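Local coordinates for protein multisubunit Na+/H+ antiporter, A subunit (Anoxybacillus flavithermus, PDB 6Z16) that probably serves as a membrane subunit of a multisubunit antiporter that exchanges sodium ions for protons across the cell membrane, at residues G132-G137 against A178-R183; L144-A149 against E167-S172. One frame throughout, in Å; residues are numbered along the deposited sequence.

Interaction 1 (G132-G137 against A178-R183); sequences GKEPLG and AYWFKR
Glu-134 is the first residue of 132-137 to meet the other segment, and it does so through its carboxylate. The chain bends at chi2 (-72°), and OE1 comes to the rim of the Tyr-179 ring, 3.3 Å from CE2, with the carboxylate nearly coplanar with the ring. OE2 lies at the edge of the Trp-180 indole, in its plane and 3.9 Å from NE1, with the carboxylate turned almost perpendicular to the ring; this is a proximity rather than a bond. Next comes Pro-135, whose carbonyl O accepts a hydrogen bond from Tyr-179 OH. The modelled separation of these two oxygens, 2.4 Å, is doubtful at this resolution. Tyr-179 extends across the gap with CG anti to its own N (chi1 178°), and its OH also lies 3.8 Å from Pro-135 CG. Behind it, Trp-180 begins a type I beta turn ending at Arg-183; Tyr-179 CD2 covers one indole face and Arg-183 NH1 the other. Leu-136 barely touches this loop. The contact thus ties the start of helix 136-155 to the link between helices 159-177 and 184-214, with Phe-139 edge-to-face on Tyr-179 and Phe-181 meeting Trp-431 of a neighbouring subunit.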
ATOM      1  N   GLY A 132      77.403  70.000  -9.995  1.00136.50           N
ATOM      2  CA  GLY A 132      76.883  69.102 -11.001  1.00132.77           C
ATOM      3  C   GLY A 132      77.589  67.771 -11.100  1.00126.80           C
ATOM      4  O   GLY A 132      77.352  67.028 -12.057  1.00132.73           O
ATOM      5  N   LYS A 133      78.455  67.446 -10.142  1.00122.07           N
ATOM      6  CA  LYS A 133      79.178  66.186 -10.148  1.00122.88           C
ATOM      7  C   LYS A 133      78.988  65.386  -8.871  1.00120.74           C
ATOM      8  O   LYS A 133      79.445  64.241  -8.807  1.00118.48           O
ATOM      9  CB  LYS A 133      80.686  66.418 -10.361  1.00121.20           C
ATOM     10  CG  LYS A 133      81.133  66.670 -11.805  1.00117.90           C
ATOM     11  CD  LYS A 133      80.904  68.112 -12.238  1.00113.70           C
ATOM     12  CE  LYS A 133      81.438  68.380 -13.626  1.00114.35           C
ATOM     13  NZ  LYS A 133      81.108  69.762 -14.069  1.00116.57           N
ATOM     14  N   GLU A 134      78.327  65.950  -7.863  1.00117.73           N
ATOM     15  CA  GLU A 134      78.195  65.345  -6.551  1.00107.20           C
ATOM     16  C   GLU A 134      76.730  65.293  -6.143  1.00 99.04           C
ATOM     17  O   GLU A 134      75.987  66.252  -6.379  1.00 94.21           O
ATOM     18  CB  GLU A 134      78.977  66.148  -5.501  1.00103.66           C
ATOM     19  CG  GLU A 134      80.485  66.181  -5.681  1.00107.78           C
ATOM     20  CD  GLU A 134      81.147  64.865  -5.357  1.00110.18           C
ATOM     21  OE1 GLU A 134      80.615  64.128  -4.502  1.00108.90           O
ATOM     22  OE2 GLU A 134      82.214  64.577  -5.937  1.00109.31           O
ATOM     23  N   PRO A 135      76.284  64.196  -5.543  1.00 91.46           N
ATOM     24  CA  PRO A 135      74.995  64.223  -4.836  1.00 86.71           C
ATOM     25  C   PRO A 135      75.094  64.956  -3.508  1.00 83.19           C
ATOM     26  O   PRO A 135      75.643  64.429  -2.538  1.00 84.60           O
ATOM     27  CB  PRO A 135      74.669  62.738  -4.641  1.00 86.25           C
ATOM     28  CG  PRO A 135      75.991  62.041  -4.713  1.00 86.23           C
ATOM     29  CD  PRO A 135      76.822  62.832  -5.678  1.00 84.99           C
ATOM     30  N   LEU A 136      74.554  66.170  -3.444  1.00 74.70           N
ATOM     31  CA  LEU A 136      74.778  67.032  -2.290  1.00 70.03           C
ATOM     32  C   LEU A 136      73.689  66.923  -1.240  1.00 67.06           C
ATOM     33  O   LEU A 136      73.970  67.107  -0.047  1.00 68.62           O
ATOM     34  CB  LEU A 136      74.890  68.486  -2.742  1.00 69.96           C
ATOM     35  CG  LEU A 136      76.066  68.793  -3.655  1.00 70.76           C
ATOM     36  CD1 LEU A 136      75.965  70.216  -4.146  1.00 77.83           C
ATOM     37  CD2 LEU A 136      77.364  68.571  -2.922  1.00 64.39           C
ATOM     38  N   GLY A 137      72.455  66.642  -1.659  1.00 59.00           N
ATOM     39  CA  GLY A 137      71.364  66.527  -0.706  1.00 57.65           C
ATOM     40  C   GLY A 137      71.548  65.360   0.240  1.00 66.53           C
ATOM     41  O   GLY A 137      71.242  65.465   1.430  1.00 57.08           O
ATOM     42  N   ALA A 178      80.840  56.084   3.810  1.00 46.58           N
ATOM     43  CA  ALA A 178      80.662  55.431   2.515  1.00 46.33           C
ATOM     44  C   ALA A 178      79.986  56.339   1.504  1.00 53.38           C
ATOM     45  O   ALA A 178      79.125  55.882   0.748  1.00 57.71           O
ATOM     46  CB  ALA A 178      79.870  54.143   2.673  1.00 43.29           C
ATOM     47  N   TYR A 179      80.340  57.630   1.503  1.00 48.67           N
ATOM     48  CA  TYR A 179      79.677  58.614   0.650  1.00 38.44           C
ATOM     49  C   TYR A 179      79.879  58.315  -0.828  1.00 31.01           C
ATOM     50  O   TYR A 179      78.979  58.548  -1.641  1.00 34.10           O
ATOM     51  CB  TYR A 179      80.184  60.016   0.986  1.00 39.62           C
ATOM     52  CG  TYR A 179      79.588  61.109   0.134  1.00 32.29           C
ATOM     53  CD1 TYR A 179      78.292  61.549   0.343  1.00 34.35           C
ATOM     54  CD2 TYR A 179      80.328  61.703  -0.879  1.00 31.42           C
ATOM     55  CE1 TYR A 179      77.748  62.542  -0.438  1.00 40.15           C
ATOM     56  CE2 TYR A 179      79.792  62.694  -1.663  1.00 43.01           C
ATOM     57  CZ  TYR A 179      78.503  63.110  -1.435  1.00 43.00           C
ATOM     58  OH  TYR A 179      77.965  64.102  -2.212  1.00 43.54           O
ATOM     59  N   TRP A 180      81.043  57.803  -1.198  1.00 30.30           N
ATOM     60  CA  TRP A 180      81.252  57.271  -2.540  1.00 37.30           C
ATOM     61  C   TRP A 180      81.056  55.765  -2.450  1.00 42.00           C
ATOM     62  O   TRP A 180      81.976  55.023  -2.119  1.00 51.10           O
ATOM     63  CB  TRP A 180      82.632  57.616  -3.078  1.00 45.95           C
ATOM     64  CG  TRP A 180      82.855  59.059  -3.364  1.00 79.91           C
ATOM     65  CD1 TRP A 180      82.449  59.744  -4.467  1.00 89.84           C
ATOM     66  CD2 TRP A 180      83.608  59.980  -2.575  1.00 98.88           C
ATOM     67  NE1 TRP A 180      82.863  61.048  -4.394  1.00 92.63           N
ATOM     68  CE2 TRP A 180      83.583  61.218  -3.242  1.00101.51           C
ATOM     69  CE3 TRP A 180      84.289  59.885  -1.360  1.00107.97           C
ATOM     70  CZ2 TRP A 180      84.211  62.348  -2.739  1.00111.89           C
ATOM     71  CZ3 TRP A 180      84.912  61.007  -0.861  1.00104.61           C
ATOM     72  CH2 TRP A 180      84.868  62.224  -1.548  1.00111.64           C
ATOM     73  N   PHE A 181      79.844  55.308  -2.748  1.00 42.80           N
ATOM     74  CA  PHE A 181      79.542  53.891  -2.621  1.00 33.32           C
ATOM     75  C   PHE A 181      80.030  53.069  -3.805  1.00 25.16           C
ATOM     76  O   PHE A 181      80.078  51.843  -3.700  1.00 33.36           O
ATOM     77  CB  PHE A 181      78.037  53.682  -2.398  1.00 46.29           C
ATOM     78  CG  PHE A 181      77.159  54.257  -3.481  1.00 74.22           C
ATOM     79  CD1 PHE A 181      76.672  55.548  -3.381  1.00 75.68           C
ATOM     80  CD2 PHE A 181      76.793  53.496  -4.580  1.00 85.66           C
ATOM     81  CE1 PHE A 181      75.868  56.076  -4.366  1.00 76.54           C
ATOM     82  CE2 PHE A 181      75.993  54.020  -5.565  1.00 85.89           C
ATOM     83  CZ  PHE A 181      75.529  55.310  -5.457  1.00 82.87           C
ATOM     84  N   LYS A 182      80.421  53.700  -4.905  1.00 27.31           N
ATOM     85  CA  LYS A 182      80.915  52.971  -6.066  1.00 38.85           C
ATOM     86  C   LYS A 182      82.385  52.585  -5.960  1.00 48.53           C
ATOM     87  O   LYS A 182      82.955  52.127  -6.955  1.00 49.06           O
ATOM     88  CB  LYS A 182      80.705  53.783  -7.347  1.00 45.59           C
ATOM     89  CG  LYS A 182      79.256  53.982  -7.741  1.00 51.80           C
ATOM     90  CD  LYS A 182      79.129  54.486  -9.172  1.00 58.00           C
ATOM     91  CE  LYS A 182      79.530  55.934  -9.300  1.00 77.84           C
ATOM     92  NZ  LYS A 182      79.286  56.462 -10.669  1.00 79.32           N
ATOM     93  N   ARG A 183      83.021  52.761  -4.805  1.00 57.53           N
ATOM     94  CA  ARG A 183      84.411  52.372  -4.620  1.00 71.58           C
ATOM     95  C   ARG A 183      84.511  51.428  -3.429  1.00 78.90           C
ATOM     96  O   ARG A 183      83.765  51.560  -2.456  1.00 74.95           O
ATOM     97  CB  ARG A 183      85.322  53.602  -4.451  1.00 75.89           C
ATOM     98  CG  ARG A 183      85.028  54.460  -3.243  1.00 84.80           C
ATOM     99  CD  ARG A 183      85.898  55.709  -3.192  1.00 95.23           C
ATOM    100  NE  ARG A 183      85.606  56.640  -4.281  1.00 92.79           N
ATOM    101  CZ  ARG A 183      86.237  57.795  -4.467  1.00 89.21           C
ATOM    102  NH1 ARG A 183      85.908  58.577  -5.486  1.00 75.41           N
ATOM    103  NH2 ARG A 183      87.185  58.181  -3.624  1.00 86.32           N
TER

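Interaction 2 (L144-A149 against E167-S172); sequences LLFMGA and ELTSIS. With PTY (phosphatidylethanolamine), chain R.
Phe-146 and Ala-149 fit against Leu-168, Thr-169 and Ser-172 in the close-packed part of this buried contact. Phe-146 has CG opposite its backbone N (chi1 176°), which swings the ring edge alongside Ser-172, whose OG lies in the ring plane, 3.3 Å from CD1. Thr-169 CG2 comes to the same ring obliquely, 3.6 Å from CE1. Ala-149 CB packs on Leu-168 CB at 3.7 Å. Ser-172 OG can turn back to the carbonyl O of Leu-168 or of Thr-169. Thr-169 OG1 bonds to Phe-165 O, and toward the partner helix it simply packs on Ala-149 CB at 3.5 Å. These are neighbouring transmembrane helices of the antiporter bundle, joined by a short loop into an antiparallel hairpin; over these segments the axes come within 8.4 Å and their directions differ by 157°. With an alanine at Phe-146, a gap would probably open beside Thr-169 CG2 and Ser-172, and against Leu-272 and Thr-276 of helix 266-276. On the other flank Leu-145 approaches the partner helix no closer than 4.3 Å, CB to Ser-172 CB. The ends of Leu-145 and Leu-168 turn to a phosphatidylethanolamine acyl chain, Leu-145 CD2 lying 3.7 Å from lipid C20.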
ATOM      1  N   LEU A 144      73.493  66.485   8.756  1.00 37.63           N
ATOM      2  CA  LEU A 144      72.632  67.169   9.702  1.00 41.69           C
ATOM      3  C   LEU A 144      71.943  66.190  10.643  1.00 35.31           C
ATOM      4  O   LEU A 144      71.681  66.539  11.802  1.00 32.54           O
ATOM      5  CB  LEU A 144      71.639  68.018   8.921  1.00 67.67           C
ATOM      6  CG  LEU A 144      70.869  69.109   9.632  1.00 79.61           C
ATOM      7  CD1 LEU A 144      71.818  70.103  10.256  1.00 70.07           C
ATOM      8  CD2 LEU A 144      70.069  69.780   8.570  1.00 84.53           C
ATOM      9  N   LEU A 145      71.691  64.955  10.180  1.00 44.53           N
ATOM     10  CA  LEU A 145      71.314  63.873  11.088  1.00 54.38           C
ATOM     11  C   LEU A 145      72.394  63.619  12.127  1.00 53.90           C
ATOM     12  O   LEU A 145      72.093  63.439  13.313  1.00 45.48           O
ATOM     13  CB  LEU A 145      71.051  62.583  10.314  1.00 61.45           C
ATOM     14  CG  LEU A 145      69.780  62.430   9.495  1.00 67.72           C
ATOM     15  CD1 LEU A 145      69.853  61.151   8.702  1.00 72.04           C
ATOM     16  CD2 LEU A 145      68.600  62.414  10.424  1.00 67.94           C
ATOM     17  N   PHE A 146      73.657  63.614  11.695  1.00 53.69           N
ATOM     18  CA  PHE A 146      74.765  63.396  12.617  1.00 45.53           C
ATOM     19  C   PHE A 146      74.890  64.526  13.632  1.00 38.32           C
ATOM     20  O   PHE A 146      75.154  64.279  14.815  1.00 35.69           O
ATOM     21  CB  PHE A 146      76.058  63.235  11.828  1.00 49.89           C
ATOM     22  CG  PHE A 146      77.260  63.094  12.686  1.00 67.36           C
ATOM     23  CD1 PHE A 146      77.495  61.924  13.380  1.00 72.31           C
ATOM     24  CD2 PHE A 146      78.155  64.135  12.804  1.00 75.94           C
ATOM     25  CE1 PHE A 146      78.604  61.799  14.177  1.00 85.07           C
ATOM     26  CE2 PHE A 146      79.257  64.018  13.601  1.00 83.84           C
ATOM     27  CZ  PHE A 146      79.486  62.849  14.287  1.00 96.02           C
ATOM     28  N   MET A 147      74.689  65.768  13.189  1.00 44.91           N
ATOM     29  CA  MET A 147      74.779  66.912  14.091  1.00 44.19           C
ATOM     30  C   MET A 147      73.659  66.901  15.124  1.00 41.35           C
ATOM     31  O   MET A 147      73.906  67.147  16.314  1.00 43.01           O
ATOM     32  CB  MET A 147      74.752  68.205  13.286  1.00 36.02           C
ATOM     33  CG  MET A 147      74.984  69.449  14.101  1.00 43.58           C
ATOM     34  SD  MET A 147      74.864  70.922  13.080  1.00 79.54           S
ATOM     35  CE  MET A 147      76.339  70.755  12.088  1.00 61.29           C
ATOM     36  N   GLY A 148      72.431  66.599  14.694  1.00 30.16           N
ATOM     37  CA  GLY A 148      71.334  66.492  15.642  1.00 24.55           C
ATOM     38  C   GLY A 148      71.501  65.333  16.604  1.00 32.34           C
ATOM     39  O   GLY A 148      71.178  65.451  17.791  1.00 28.03           O
ATOM     40  N   ALA A 149      72.065  64.221  16.122  1.00 38.12           N
ATOM     41  CA  ALA A 149      72.308  63.066  16.979  1.00 33.51           C
ATOM     42  C   ALA A 149      73.373  63.359  18.024  1.00 32.16           C
ATOM     43  O   ALA A 149      73.236  62.959  19.181  1.00 28.18           O
ATOM     44  CB  ALA A 149      72.718  61.871  16.126  1.00 24.66           C
ATOM     45  N   GLU A 167      73.115  55.647  18.949  1.00 33.36           N
ATOM     46  CA  GLU A 167      72.914  54.785  17.793  1.00 34.56           C
ATOM     47  C   GLU A 167      72.698  55.588  16.519  1.00 37.16           C
ATOM     48  O   GLU A 167      73.153  55.182  15.440  1.00 35.90           O
ATOM     49  CB  GLU A 167      71.733  53.865  18.060  1.00 50.32           C
ATOM     50  CG  GLU A 167      72.042  52.848  19.103  1.00 73.38           C
ATOM     51  CD  GLU A 167      73.017  51.832  18.597  1.00 97.89           C
ATOM     52  OE1 GLU A 167      72.911  51.513  17.404  1.00101.59           O
ATOM     53  OE2 GLU A 167      73.884  51.368  19.363  1.00104.96           O
ATOM     54  N   LEU A 168      71.999  56.723  16.625  1.00 34.07           N
ATOM     55  CA  LEU A 168      71.815  57.580  15.457  1.00 38.18           C
ATOM     56  C   LEU A 168      73.138  58.170  14.988  1.00 43.81           C
ATOM     57  O   LEU A 168      73.365  58.307  13.778  1.00 35.22           O
ATOM     58  CB  LEU A 168      70.811  58.684  15.770  1.00 50.90           C
ATOM     59  CG  LEU A 168      69.374  58.216  15.966  1.00 63.38           C
ATOM     60  CD1 LEU A 168      68.508  59.379  16.368  1.00 58.77           C
ATOM     61  CD2 LEU A 168      68.858  57.572  14.698  1.00 74.03           C
ATOM     62  N   THR A 169      74.018  58.509  15.939  1.00 44.72           N
ATOM     63  CA  THR A 169      75.382  58.925  15.619  1.00 36.59           C
ATOM     64  C   THR A 169      76.127  57.854  14.836  1.00 34.27           C
ATOM     65  O   THR A 169      76.753  58.141  13.805  1.00 29.82           O
ATOM     66  CB  THR A 169      76.125  59.255  16.912  1.00 40.10           C
ATOM     67  OG1 THR A 169      75.603  60.463  17.472  1.00 48.97           O
ATOM     68  CG2 THR A 169      77.607  59.372  16.688  1.00 56.18           C
ATOM     69  N   SER A 170      76.038  56.604  15.301  1.00 39.70           N
ATOM     70  CA  SER A 170      76.738  55.507  14.634  1.00 31.23           C
ATOM     71  C   SER A 170      76.217  55.270  13.218  1.00 28.34           C
ATOM     72  O   SER A 170      77.008  55.078  12.285  1.00 27.48           O
ATOM     73  CB  SER A 170      76.617  54.235  15.461  1.00 32.55           C
ATOM     74  OG  SER A 170      77.283  53.170  14.819  1.00 42.79           O
ATOM     75  N   ILE A 171      74.896  55.330  13.026  1.00 34.15           N
ATOM     76  CA  ILE A 171      74.326  55.061  11.703  1.00 36.85           C
ATOM     77  C   ILE A 171      74.626  56.202  10.732  1.00 29.26           C
ATOM     78  O   ILE A 171      74.975  55.966   9.565  1.00 19.62           O
ATOM     79  CB  ILE A 171      72.815  54.789  11.822  1.00 36.56           C
ATOM     80  CG1 ILE A 171      72.569  53.554  12.678  1.00 41.31           C
ATOM     81  CG2 ILE A 171      72.191  54.560  10.463  1.00 23.17           C
ATOM     82  CD1 ILE A 171      71.143  53.402  13.104  1.00 48.73           C
ATOM     83  N   SER A 172      74.519  57.453  11.197  1.00 38.94           N
ATOM     84  CA  SER A 172      74.813  58.596  10.336  1.00 40.53           C
ATOM     85  C   SER A 172      76.289  58.652   9.957  1.00 40.37           C
ATOM     86  O   SER A 172      76.631  59.013   8.824  1.00 37.96           O
ATOM     87  CB  SER A 172      74.378  59.881  11.028  1.00 29.29           C
ATOM     88  OG  SER A 172      75.073  60.044  12.246  1.00 21.26           O
TER
HETATM   89  C1  PTY R 904      62.358  65.942  -2.363  1.00138.61           C
HETATM   90  C2  PTY R 904      68.374  63.969  -6.031  1.00108.86           C
HETATM   91  C3  PTY R 904      67.457  63.567  -4.853  1.00113.90           C
HETATM   92  O4  PTY R 904      61.272  66.354  -3.225  1.00140.83           O
HETATM   93  C5  PTY R 904      62.456  63.928  -3.869  1.00138.35           C
HETATM   94  C6  PTY R 904      62.667  64.472  -2.481  1.00137.86           C
HETATM   95  O7  PTY R 904      61.865  63.732  -1.507  1.00134.15           O
HETATM   96  C8  PTY R 904      62.529  63.189  -0.474  1.00134.72           C
HETATM   97  O10 PTY R 904      63.725  63.207  -0.374  1.00133.34           O
HETATM   98  C11 PTY R 904      61.586  62.572   0.521  1.00132.35           C
HETATM   99  C12 PTY R 904      61.890  62.903   1.981  1.00123.16           C
HETATM  100  C13 PTY R 904      63.031  62.084   2.572  1.00100.24           C
HETATM  101  C14 PTY R 904      63.428  62.480   3.985  1.00 94.48           C
HETATM  102  C15 PTY R 904      64.764  61.896   4.413  1.00 99.42           C
HETATM  103  C16 PTY R 904      65.307  62.421   5.735  1.00 96.26           C
HETATM  104  C17 PTY R 904      64.759  61.733   6.973  1.00109.39           C
HETATM  105  C18 PTY R 904      65.363  62.258   8.264  1.00108.01           C
HETATM  106  C19 PTY R 904      64.739  61.692   9.528  1.00116.05           C
HETATM  107  C20 PTY R 904      64.921  62.602  10.728  1.00120.92           C
HETATM  108  C21 PTY R 904      64.204  62.150  11.984  1.00117.04           C
HETATM  109  C22 PTY R 904      64.950  61.108  12.798  1.00109.02           C
HETATM  110  C23 PTY R 904      64.258  60.788  14.110  1.00105.74           C
HETATM  111  C24 PTY R 904      65.065  59.920  15.053  1.00105.58           C
HETATM  112  C25 PTY R 904      64.351  59.654  16.366  1.00107.74           C
HETATM  113  C26 PTY R 904      63.938  60.916  17.106  1.00110.79           C
HETATM  114  C27 PTY R 904      62.853  60.683  18.143  1.00119.25           C
HETATM  115  C28 PTY R 904      61.564  60.130  17.563  1.00105.02           C
HETATM  116  C29 PTY R 904      60.488  59.901  18.600  1.00 83.42           C
HETATM  117  C30 PTY R 904      60.029  66.289  -2.740  1.00140.90           C
HETATM  118  C31 PTY R 904      59.070  67.077  -3.586  1.00136.31           C
HETATM  119  O30 PTY R 904      59.724  65.685  -1.746  1.00137.25           O
HETATM  120  C32 PTY R 904      59.474  68.539  -3.745  1.00125.79           C
HETATM  121  C33 PTY R 904      58.379  69.419  -4.329  1.00116.65           C
HETATM  122  C34 PTY R 904      57.278  69.742  -3.338  1.00110.60           C
HETATM  123  P1  PTY R 904      64.857  62.977  -4.632  1.00151.27           P
HETATM  124  O11 PTY R 904      66.094  63.704  -5.326  1.00128.84           O
HETATM  125  O12 PTY R 904      64.401  61.874  -5.583  1.00147.40           O
HETATM  126  O13 PTY R 904      65.194  62.523  -3.270  1.00151.73           O
HETATM  127  O14 PTY R 904      63.685  64.089  -4.611  1.00141.14           O
HETATM  128  N1  PTY R 904      69.654  63.260  -5.923  1.00104.50           N

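The two contacts sit on one helical hairpin, with centres 18 Å apart and nearest atoms about 7 Å apart, without touching. Helix 136-155 belongs to both: interaction 1 uses its beginning and interaction 2 its middle. The second partner is the middle of helix 159-177 in interaction 2 and the loop just after that helix in interaction 1. Along the chain the order is 132-137, 144-149, 167-172, 178-183, so interaction 2 is nested inside the loop that interaction 1 closes. One phosphatidylethanolamine molecule spans the pair, its head group near Pro-135 and an acyl chain against the hairpin's middle. The hairpin is therefore joined both in its buried middle and at its open end.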